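Local coordinates for protein PspGI restriction endonuclease (Pyrococcus sp. GI-H, PDB 3BM3) that probably cleaves double-stranded DNA at a specific sequence as a type II restriction endonuclease, flipping bases out of the bound helix, at residues S91-Q94 / A95-R99; K126-D129 / Y130-E133. The protein carries 2 engineered substitutions. One frame throughout, in Å; residues are numbered along the deposited sequence. Where two conformers were deposited one is given.

Contact 1 of 2, residues S91-Q94 / A95-R99; sequences SFQQ and ARFSR. With nucleotides of chain B; nucleotides of chain A.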
ATOM      1  N   SER C  91       4.720  13.819  12.053  1.00  9.04           N
ATOM      2  CA  SER C  91       5.953  13.050  12.261  1.00  9.42           C
ATOM      3  C   SER C  91       5.725  11.849  13.154  1.00  8.78           C
ATOM      4  O   SER C  91       6.184  10.747  12.853  1.00  9.95           O
ATOM      5  CB  SER C  91       7.090  13.923  12.788  1.00  9.59           C
ATOM      6  OG  SER C  91       7.551  14.843  11.798  1.00 10.91           O
ATOM      7  N   PHE C  92       4.954  12.029  14.219  1.00  9.81           N
ATOM      8  CA  PHE C  92       4.650  10.930  15.081  1.00  9.69           C
ATOM      9  C   PHE C  92       3.798   9.877  14.373  1.00 10.37           C
ATOM     10  O   PHE C  92       4.065   8.710  14.539  1.00 10.30           O
ATOM     11  CB  PHE C  92       3.913  11.392  16.304  1.00 10.91           C
ATOM     12  CG  PHE C  92       4.742  12.160  17.295  1.00 10.38           C
ATOM     13  CD1 PHE C  92       6.106  11.941  17.486  1.00 11.44           C
ATOM     14  CD2 PHE C  92       4.118  13.096  18.091  1.00 11.66           C
ATOM     15  CE1 PHE C  92       6.824  12.618  18.474  1.00 12.62           C
ATOM     16  CE2 PHE C  92       4.839  13.781  19.034  1.00 13.10           C
ATOM     17  CZ  PHE C  92       6.171  13.541  19.242  1.00 13.60           C
ATOM     18  N   GLN C  93       2.781  10.291  13.606  1.00  9.31           N
ATOM     19  CA  GLN C  93       1.952   9.330  12.870  1.00  9.99           C
ATOM     20  C   GLN C  93       2.836   8.529  11.935  1.00  9.26           C
ATOM     21  O   GLN C  93       2.708   7.331  11.837  1.00  9.56           O
ATOM     22  CB  GLN C  93       0.782   9.995  12.116  1.00 10.01           C
ATOM     23  CG  GLN C  93      -0.036   9.031  11.344  1.00 10.52           C
ATOM     24  CD  GLN C  93      -0.668   8.021  12.258  1.00 11.17           C
ATOM     25  OE1 GLN C  93      -1.609   8.375  12.998  1.00 12.26           O
ATOM     26  NE2 GLN C  93      -0.122   6.785  12.287  1.00  9.89           N
ATOM     27  N   GLN C  94       3.716   9.218  11.224  1.00  8.58           N
ATOM     28  CA  GLN C  94       4.615   8.558  10.282  1.00  8.90           C
ATOM     29  C   GLN C  94       5.552   7.584  10.998  1.00 10.03           C
ATOM     30  O   GLN C  94       5.812   6.484  10.518  1.00 10.23           O
ATOM     31  CB  GLN C  94       5.336   9.599   9.432  1.00  9.42           C
ATOM     32  CG  GLN C  94       4.402  10.414   8.592  1.00  9.40           C
ATOM     33  CD  GLN C  94       3.805   9.673   7.415  1.00  9.31           C
ATOM     34  OE1 GLN C  94       3.193   8.617   7.588  1.00  8.61           O
ATOM     35  NE2 GLN C  94       3.980  10.212   6.232  1.00  9.30           N
ATOM     36  N   ALA C  95       6.044   7.995  12.160  1.00  9.96           N
ATOM     37  CA  ALA C  95       6.809   7.095  13.045  1.00 10.39           C
ATOM     38  C   ALA C  95       6.000   5.894  13.447  1.00 10.67           C
ATOM     39  O   ALA C  95       6.489   4.778  13.428  1.00 11.97           O
ATOM     40  CB  ALA C  95       7.318   7.855  14.273  1.00  9.38           C
ATOM     41  N   ARG C  96       4.727   6.090  13.802  1.00  9.71           N
ATOM     42  CA  ARG C  96       3.877   5.007  14.239  1.00 10.46           C
ATOM     43  C   ARG C  96       3.647   4.020  13.120  1.00  9.99           C
ATOM     44  O   ARG C  96       3.654   2.854  13.392  1.00 11.64           O
ATOM     45  CB  ARG C  96       2.565   5.566  14.789  1.00 10.27           C
ATOM     46  CG  ARG C  96       2.740   6.244  16.149  1.00 12.34           C
ATOM     47  CD  ARG C  96       1.422   6.495  16.813  1.00 13.68           C
ATOM     48  NE  ARG C  96       0.481   7.310  16.070  1.00 15.30           N
ATOM     49  CZ  ARG C  96       0.354   8.639  16.169  1.00 17.02           C
ATOM     50  NH1 ARG C  96       1.158   9.347  16.946  1.00 15.33           N
ATOM     51  NH2 ARG C  96      -0.569   9.254  15.458  1.00 15.43           N
ATOM     52  N   PHE C  97       3.460   4.479  11.883  1.00 10.14           N
ATOM     53  CA  PHE C  97       3.276   3.560  10.763  1.00 10.18           C
ATOM     54  C   PHE C  97       4.539   2.720  10.619  1.00 10.36           C
ATOM     55  O   PHE C  97       4.498   1.499  10.633  1.00 10.98           O
ATOM     56  CB  PHE C  97       3.040   4.359   9.502  1.00  9.73           C
ATOM     57  CG  PHE C  97       1.630   4.914   9.373  1.00  8.42           C
ATOM     58  CD1 PHE C  97       0.531   4.098   9.655  1.00  8.46           C
ATOM     59  CD2 PHE C  97       1.402   6.177   8.884  1.00 10.87           C
ATOM     60  CE1 PHE C  97      -0.754   4.562   9.448  1.00 10.34           C
ATOM     61  CE2 PHE C  97       0.105   6.640   8.708  1.00 12.10           C
ATOM     62  CZ  PHE C  97      -0.948   5.823   8.968  1.00 10.65           C
ATOM     63  N   SER C  98       5.669   3.395  10.475  0.50 10.57           N
ATOM     64  CA  SER C  98       6.931   2.692  10.225  0.50 10.52           C
ATOM     65  C   SER C  98       7.260   1.758  11.401  0.50 10.88           C
ATOM     66  O   SER C  98       7.531   0.558  11.215  0.50 10.95           O
ATOM     67  CB  SER C  98       8.059   3.682   9.948  0.50 11.26           C
ATOM     68  OG  SER C  98       9.247   2.971   9.666  0.50  9.50           O
ATOM     69  N   ARG C  99       7.195   2.297  12.610  1.00 10.66           N
ATOM     70  CA  ARG C  99       7.502   1.518  13.819  1.00 10.37           C
ATOM     71  C   ARG C  99       6.554   0.385  14.117  1.00 10.60           C
ATOM     72  O   ARG C  99       6.970  -0.666  14.568  1.00 11.13           O
ATOM     73  CB  ARG C  99       7.567   2.431  15.036  1.00 10.32           C
ATOM     74  CG  ARG C  99       8.716   3.411  14.975  1.00 10.45           C
ATOM     75  CD  ARG C  99       8.568   4.421  16.103  1.00 11.56           C
ATOM     76  NE  ARG C  99       9.744   5.263  16.231  1.00 11.91           N
ATOM     77  CZ  ARG C  99      10.695   5.130  17.155  1.00 12.31           C
ATOM     78  NH1 ARG C  99      10.632   4.175  18.062  1.00 13.22           N
ATOM     79  NH2 ARG C  99      11.732   5.958  17.169  1.00 11.67           N
TER
ATOM     80  P    DG B   9       6.460  14.096   3.447  1.00 10.92           P
ATOM     81  OP1  DG B   9       5.771  15.408   3.297  1.00 11.58           O
ATOM     82  OP2  DG B   9       7.456  13.674   2.434  1.00 11.04           O
ATOM     83  O5'  DG B   9       7.167  14.073   4.868  1.00 10.05           O
ATOM     84  C5'  DG B   9       6.406  14.336   6.038  1.00 10.57           C
ATOM     85  C4'  DG B   9       6.750  13.346   7.124  1.00 10.55           C
ATOM     86  O4'  DG B   9       6.342  12.009   6.728  1.00  9.30           O
ATOM     87  C3'  DG B   9       8.234  13.241   7.456  1.00  9.65           C
ATOM     88  O3'  DG B   9       8.341  12.924   8.837  1.00  8.59           O
ATOM     89  C2'  DG B   9       8.680  12.069   6.596  1.00 11.47           C
ATOM     90  C1'  DG B   9       7.475  11.148   6.690  1.00 10.13           C
ATOM     91  N9   DG B   9       7.301  10.251   5.549  1.00  9.83           N
ATOM     92  C8   DG B   9       7.458  10.562   4.223  1.00  9.23           C
ATOM     93  N7   DG B   9       7.186   9.564   3.425  1.00  8.89           N
ATOM     94  C5   DG B   9       6.839   8.527   4.279  1.00  8.68           C
ATOM     95  C6   DG B   9       6.444   7.194   3.994  1.00  9.49           C
ATOM     96  O6   DG B   9       6.306   6.653   2.889  1.00 10.45           O
ATOM     97  N1   DG B   9       6.192   6.476   5.157  1.00  9.34           N
ATOM     98  C2   DG B   9       6.302   6.972   6.434  1.00  9.30           C
ATOM     99  N2   DG B   9       6.007   6.126   7.424  1.00  7.05           N
ATOM    100  N3   DG B   9       6.671   8.214   6.713  1.00  9.20           N
ATOM    101  C4   DG B   9       6.919   8.930   5.596  1.00  9.82           C
ATOM    102  P    DA B  10       9.777  12.873   9.545  1.00  8.99           P
ATOM    103  OP1  DA B  10       9.675  13.716  10.771  1.00 10.75           O
ATOM    104  OP2  DA B  10      10.865  13.113   8.581  1.00  9.38           O
ATOM    105  O5'  DA B  10       9.830  11.372  10.055  1.00  8.75           O
ATOM    106  C5'  DA B  10       8.772  10.875  10.855  1.00  8.85           C
ATOM    107  C4'  DA B  10       8.929   9.394  11.081  1.00  9.69           C
ATOM    108  O4'  DA B  10       8.712   8.681   9.846  1.00  9.81           O
ATOM    109  C3'  DA B  10      10.308   8.977  11.574  1.00  9.58           C
ATOM    110  O3'  DA B  10      10.147   7.955  12.540  1.00 10.31           O
ATOM    111  C2'  DA B  10      10.999   8.463  10.321  1.00 10.99           C
ATOM    112  C1'  DA B  10       9.844   7.880   9.522  1.00 10.26           C
ATOM    113  N9   DA B  10      10.019   7.972   8.079  1.00 10.53           N
ATOM    114  C8   DA B  10      10.467   9.055   7.365  1.00  9.41           C
ATOM    115  N7   DA B  10      10.483   8.868   6.071  1.00 12.86           N
ATOM    116  C5   DA B  10      10.022   7.567   5.921  1.00 12.34           C
ATOM    117  C6   DA B  10       9.798   6.781   4.791  1.00 16.69           C
ATOM    118  N6   DA B  10      10.002   7.220   3.549  1.00 13.76           N
ATOM    119  N1   DA B  10       9.347   5.522   4.980  1.00 15.84           N
ATOM    120  C2   DA B  10       9.125   5.101   6.235  1.00 16.42           C
ATOM    121  N3   DA B  10       9.285   5.759   7.386  1.00 10.80           N
ATOM    122  C4   DA B  10       9.744   7.000   7.151  1.00 12.40           C
TER
ATOM    123  P    DC A   5       3.300  -2.939   7.673  1.00  9.89           P
ATOM    124  OP1  DC A   5       3.053  -3.882   8.778  1.00  9.02           O
ATOM    125  OP2  DC A   5       3.075  -3.359   6.265  1.00  9.47           O
ATOM    126  O5'  DC A   5       2.421  -1.641   7.946  1.00  7.21           O
ATOM    127  C5'  DC A   5       2.528  -0.969   9.190  1.00  9.12           C
ATOM    128  C4'  DC A   5       1.690   0.285   9.157  1.00  7.30           C
ATOM    129  O4'  DC A   5       2.220   1.129   8.119  1.00  9.41           O
ATOM    130  C3'  DC A   5       0.225   0.026   8.805  1.00  8.34           C
ATOM    131  O3'  DC A   5      -0.615   0.624   9.782  1.00  9.69           O
ATOM    132  C2'  DC A   5       0.023   0.683   7.453  1.00  9.96           C
ATOM    133  C1'  DC A   5       1.161   1.677   7.359  1.00  9.14           C
ATOM    134  N1   DC A   5       1.639   1.855   5.987  1.00  9.24           N
ATOM    135  C2   DC A   5       1.799   3.145   5.490  1.00 12.10           C
ATOM    136  O2   DC A   5       1.619   4.104   6.256  1.00 11.76           O
ATOM    137  N3   DC A   5       2.155   3.317   4.196  1.00  9.44           N
ATOM    138  C4   DC A   5       2.373   2.250   3.418  1.00  9.32           C
ATOM    139  N4   DC A   5       2.689   2.459   2.138  1.00  9.54           N
ATOM    140  C5   DC A   5       2.269   0.922   3.918  1.00  9.01           C
ATOM    141  C6   DC A   5       1.902   0.771   5.193  1.00  9.54           C
TER

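Contact 2 of 2, residues K126-D129 / Y130-E133; sequences KIYD and YITE. With nucleotides of chain A.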
ATOM      1  N   LYS C 126      17.444 -10.170  -6.230  0.50 16.65           N
ATOM      2  CA  LYS C 126      17.651  -9.399  -7.451  0.50 16.95           C
ATOM      3  C   LYS C 126      16.874 -10.040  -8.577  0.50 16.37           C
ATOM      4  O   LYS C 126      16.822 -11.263  -8.702  0.50 16.61           O
ATOM      5  CB  LYS C 126      19.130  -9.262  -7.792  0.50 17.84           C
ATOM      6  CG  LYS C 126      19.837  -8.192  -6.974  0.50 20.44           C
ATOM      7  CD  LYS C 126      20.442  -8.794  -5.712  0.50 22.80           C
ATOM      8  CE  LYS C 126      20.603  -7.800  -4.581  0.50 23.71           C
ATOM      9  NZ  LYS C 126      20.696  -8.525  -3.307  0.50 20.54           N
ATOM     10  N   ILE C 127      16.223  -9.197  -9.367  1.00 15.76           N
ATOM     11  CA  ILE C 127      15.385  -9.649 -10.447  1.00 14.71           C
ATOM     12  C   ILE C 127      16.054  -9.497 -11.780  1.00 15.20           C
ATOM     13  O   ILE C 127      15.853 -10.338 -12.664  1.00 15.64           O
ATOM     14  CB  ILE C 127      14.044  -8.867 -10.461  1.00 14.15           C
ATOM     15  CG1 ILE C 127      13.277  -9.096  -9.145  1.00 12.90           C
ATOM     16  CG2 ILE C 127      13.195  -9.281 -11.617  1.00 14.82           C
ATOM     17  CD1 ILE C 127      13.093 -10.558  -8.804  1.00 12.65           C
ATOM     18  N   TYR C 128      16.800  -8.410 -11.921  1.00 16.40           N
ATOM     19  CA  TYR C 128      17.520  -8.075 -13.144  1.00 17.63           C
ATOM     20  C   TYR C 128      19.002  -8.003 -12.888  1.00 19.93           C
ATOM     21  O   TYR C 128      19.423  -7.479 -11.866  1.00 20.33           O
ATOM     22  CB  TYR C 128      17.041  -6.712 -13.623  1.00 17.46           C
ATOM     23  CG  TYR C 128      15.540  -6.660 -13.836  1.00 15.80           C
ATOM     24  CD1 TYR C 128      14.953  -7.323 -14.891  1.00 15.67           C
ATOM     25  CD2 TYR C 128      14.707  -5.956 -12.978  1.00 16.25           C
ATOM     26  CE1 TYR C 128      13.580  -7.293 -15.110  1.00 15.70           C
ATOM     27  CE2 TYR C 128      13.336  -5.937 -13.175  1.00 13.91           C
ATOM     28  CZ  TYR C 128      12.772  -6.588 -14.259  1.00 15.61           C
ATOM     29  OH  TYR C 128      11.409  -6.558 -14.487  1.00 16.35           O
ATOM     30  N   ASP C 129      19.785  -8.496 -13.849  1.00 22.53           N
ATOM     31  CA  ASP C 129      21.241  -8.480 -13.754  1.00 25.50           C
ATOM     32  C   ASP C 129      21.712  -7.033 -13.705  1.00 26.15           C
ATOM     33  O   ASP C 129      22.734  -6.716 -13.087  1.00 27.13           O
ATOM     34  CB  ASP C 129      21.869  -9.203 -14.956  1.00 26.59           C
ATOM     35  CG  ASP C 129      21.416 -10.650 -15.066  1.00 29.99           C
ATOM     36  OD1 ASP C 129      21.576 -11.401 -14.075  1.00 32.76           O
ATOM     37  OD2 ASP C 129      20.868 -11.020 -16.138  1.00 34.77           O
ATOM     38  N   TYR C 130      20.921  -6.156 -14.309  1.00 26.31           N
ATOM     39  CA  TYR C 130      21.357  -4.797 -14.641  1.00 26.99           C
ATOM     40  C   TYR C 130      20.813  -3.709 -13.716  1.00 27.84           C
ATOM     41  O   TYR C 130      21.129  -2.532 -13.902  1.00 28.76           O
ATOM     42  CB  TYR C 130      20.988  -4.490 -16.096  1.00 27.02           C
ATOM     43  CG  TYR C 130      19.550  -4.791 -16.436  1.00 25.83           C
ATOM     44  CD1 TYR C 130      18.549  -3.877 -16.145  1.00 27.22           C
ATOM     45  CD2 TYR C 130      19.190  -5.998 -17.036  1.00 25.46           C
ATOM     46  CE1 TYR C 130      17.229  -4.145 -16.437  1.00 27.05           C
ATOM     47  CE2 TYR C 130      17.873  -6.273 -17.347  1.00 27.16           C
ATOM     48  CZ  TYR C 130      16.895  -5.343 -17.038  1.00 27.99           C
ATOM     49  OH  TYR C 130      15.566  -5.591 -17.328  1.00 32.48           O
ATOM     50  N   ILE C 131      19.988  -4.111 -12.750  1.00 28.21           N
ATOM     51  CA  ILE C 131      19.424  -3.239 -11.710  1.00 28.84           C
ATOM     52  C   ILE C 131      19.730  -3.949 -10.380  1.00 28.75           C
ATOM     53  O   ILE C 131      19.578  -5.166 -10.293  1.00 29.31           O
ATOM     54  CB  ILE C 131      17.861  -3.087 -11.868  1.00 28.98           C
ATOM     55  CG1 ILE C 131      17.490  -2.306 -13.124  1.00 30.76           C
ATOM     56  CG2 ILE C 131      17.243  -2.380 -10.686  1.00 30.62           C
ATOM     57  CD1 ILE C 131      15.979  -2.267 -13.392  1.00 31.56           C
ATOM     58  N   THR C 132      20.195  -3.224  -9.367  1.00 28.09           N
ATOM     59  CA  THR C 132      20.486  -3.856  -8.063  1.00 27.56           C
ATOM     60  C   THR C 132      19.207  -4.027  -7.242  1.00 26.95           C
ATOM     61  O   THR C 132      19.149  -4.875  -6.356  1.00 26.24           O
ATOM     62  CB  THR C 132      21.558  -3.089  -7.211  1.00 28.16           C
ATOM     63  OG1 THR C 132      21.211  -1.708  -7.110  1.00 29.70           O
ATOM     64  CG2 THR C 132      22.947  -3.227  -7.832  1.00 27.54           C
ATOM     65  N   GLU C 133      18.191  -3.227  -7.535  1.00 25.23           N
ATOM     66  CA  GLU C 133      16.946  -3.300  -6.780  1.00 25.43           C
ATOM     67  C   GLU C 133      16.160  -4.561  -7.122  1.00 23.44           C
ATOM     68  O   GLU C 133      16.276  -5.098  -8.221  1.00 24.51           O
ATOM     69  CB  GLU C 133      16.098  -2.045  -6.989  1.00 26.18           C
ATOM     70  CG  GLU C 133      15.070  -1.845  -5.901  1.00 30.44           C
ATOM     71  CD  GLU C 133      15.612  -2.156  -4.500  1.00 36.16           C
ATOM     72  OE1 GLU C 133      16.434  -1.362  -3.952  1.00 40.02           O
ATOM     73  OE2 GLU C 133      15.239  -3.216  -3.951  1.00 37.83           O
TER
ATOM     74  P    DA A   2      14.603   3.717  -4.106  1.00 36.24           P
ATOM     75  OP1  DA A   2      14.951   3.251  -5.473  1.00 33.96           O
ATOM     76  OP2  DA A   2      13.723   4.904  -3.931  1.00 34.42           O
ATOM     77  O5'  DA A   2      13.939   2.494  -3.329  1.00 30.90           O
ATOM     78  C5'  DA A   2      14.618   1.246  -3.233  1.00 25.03           C
ATOM     79  C4'  DA A   2      13.920   0.332  -2.253  1.00 22.40           C
ATOM     80  O4'  DA A   2      13.928   0.936  -0.936  1.00 19.15           O
ATOM     81  C3'  DA A   2      12.450   0.035  -2.533  1.00 20.82           C
ATOM     82  O3'  DA A   2      12.125  -1.207  -1.911  1.00 18.26           O
ATOM     83  C2'  DA A   2      11.753   1.179  -1.822  1.00 19.20           C
ATOM     84  C1'  DA A   2      12.609   1.341  -0.573  1.00 19.23           C
ATOM     85  N9   DA A   2      12.692   2.716  -0.089  1.00 16.85           N
ATOM     86  C8   DA A   2      12.884   3.853  -0.830  1.00 19.61           C
ATOM     87  N7   DA A   2      12.956   4.947  -0.110  1.00 19.58           N
ATOM     88  C5   DA A   2      12.790   4.500   1.191  1.00 19.11           C
ATOM     89  C6   DA A   2      12.771   5.169   2.420  1.00 19.80           C
ATOM     90  N6   DA A   2      12.935   6.489   2.544  1.00 18.78           N
ATOM     91  N1   DA A   2      12.579   4.430   3.536  1.00 17.99           N
ATOM     92  C2   DA A   2      12.418   3.108   3.409  1.00 18.31           C
ATOM     93  N3   DA A   2      12.419   2.363   2.305  1.00 16.76           N
ATOM     94  C4   DA A   2      12.614   3.129   1.218  1.00 16.96           C
TER

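Contact 1 of 2, residues S91-Q94 / A95-R99
Gln-93 lays its amide over the ring of Phe-97, one helical turn on, with NE2 over the ring centre, 3.6 Å from Phe-97 CZ. On the opposite face O2 of DC5 of chain A comes down toward the rim, 3.2 Å from Phe-97 CG, while Gln-94 OE1 meets the ring edge in its plane. With CG anti to the backbone N (chi1 178°) and a bend at chi2, Gln-93 also brings OE1 to Arg-96 NH2 at 2.8 Å, NH2 sitting well above the carbonyl plane. OE1 is shared with Gln-90 of the second subunit, and NE2 reaches a phosphate. Arg-96 NH1 forms a salt bridge with Glu-71 and NE one with a DNA phosphate; an alanine in its place would probably leave both without their positive mate and loosen one hold on Gln-93. Gln-94 NE2 donates to O4' of DG9 of chain B at 3.0 Å, its OE1 accepts from N2 of another guanine, and its backbone O accepts N2 of DG9 at 3.1 Å. Ser-91 OG donates to OP1 of DA10 of chain B at 2.6 Å. All this lies along helix 85-115, whose Phe-92 and Arg-96 pack on helix 52-80, while Phe-97 meets Phe-97 of the second subunit.

Contact 2 of 2, residues K126-D129 / Y130-E133
Tyr-128 and Tyr-130 make the dense part of this contact, within a type I beta turn running from Tyr-128 to Ile-131. The methylene CB of Tyr-128 sits over the face of the Tyr-130 ring, 3.7 Å from its centroid and 12° off the normal, a CH-pi contact. The two rings themselves are near parallel, their planes 30° apart, but slid so far that they barely overlap, with centroids 5.1 Å from each other. Tyr-130 reaches back because its CG stands between the backbone N and the carbonyl carbon (chi1 50°), which turns the ring back against Tyr-128 CB and brings OH to 3.1 Å from Tyr-128 CD1. Beside this pair Ile-131 runs alongside Tyr-128 and points the same way, CD1 lying 3.9 Å from Tyr-128 CD2. Ile-127 CG2 covers the centre of one face of the Tyr-128 ring.

The rest is loose. Lys-126 is exposed to solvent; its aliphatic CG passes 3.4 Å from Thr-132 O and its NZ bonds instead to Val-124 O. Glu-133 carries OE1 to within 3.3 Å of C5' of DA2 of chain A, a contact with a sugar carbon.

No hydrogen bond crosses between the two halves. The hydroxyl of Tyr-128 is satisfied by Asp-206 of the second subunit, and Tyr-130 meets Phe-234 there; the packing within the loop is apolar and aromatic, consistent with a surface that the second subunit covers.

Contact 1 is buried and contact 2 lies at the surface, their centres 30 Å apart and their nearest atoms about 16 Å apart. They hold different elements: residues 91-99 are a length of helix 85-115, whereas 126-133 form the loop between strands 125-126 and 134-135, near helix 167-181. Both touch the second subunit and bound DNA, yet unequally. Along the helix, polar and charged side chains are spent on phosphates, sugars and bases, with regular backbone bonds beneath; in the loop, aromatic and aliphatic groups packed together face the partner subunit, and the nucleic acid is met by a single glutamate. In this protein the DNA-facing helix relies on directed polar bonds, the outlying loop on apolar packing.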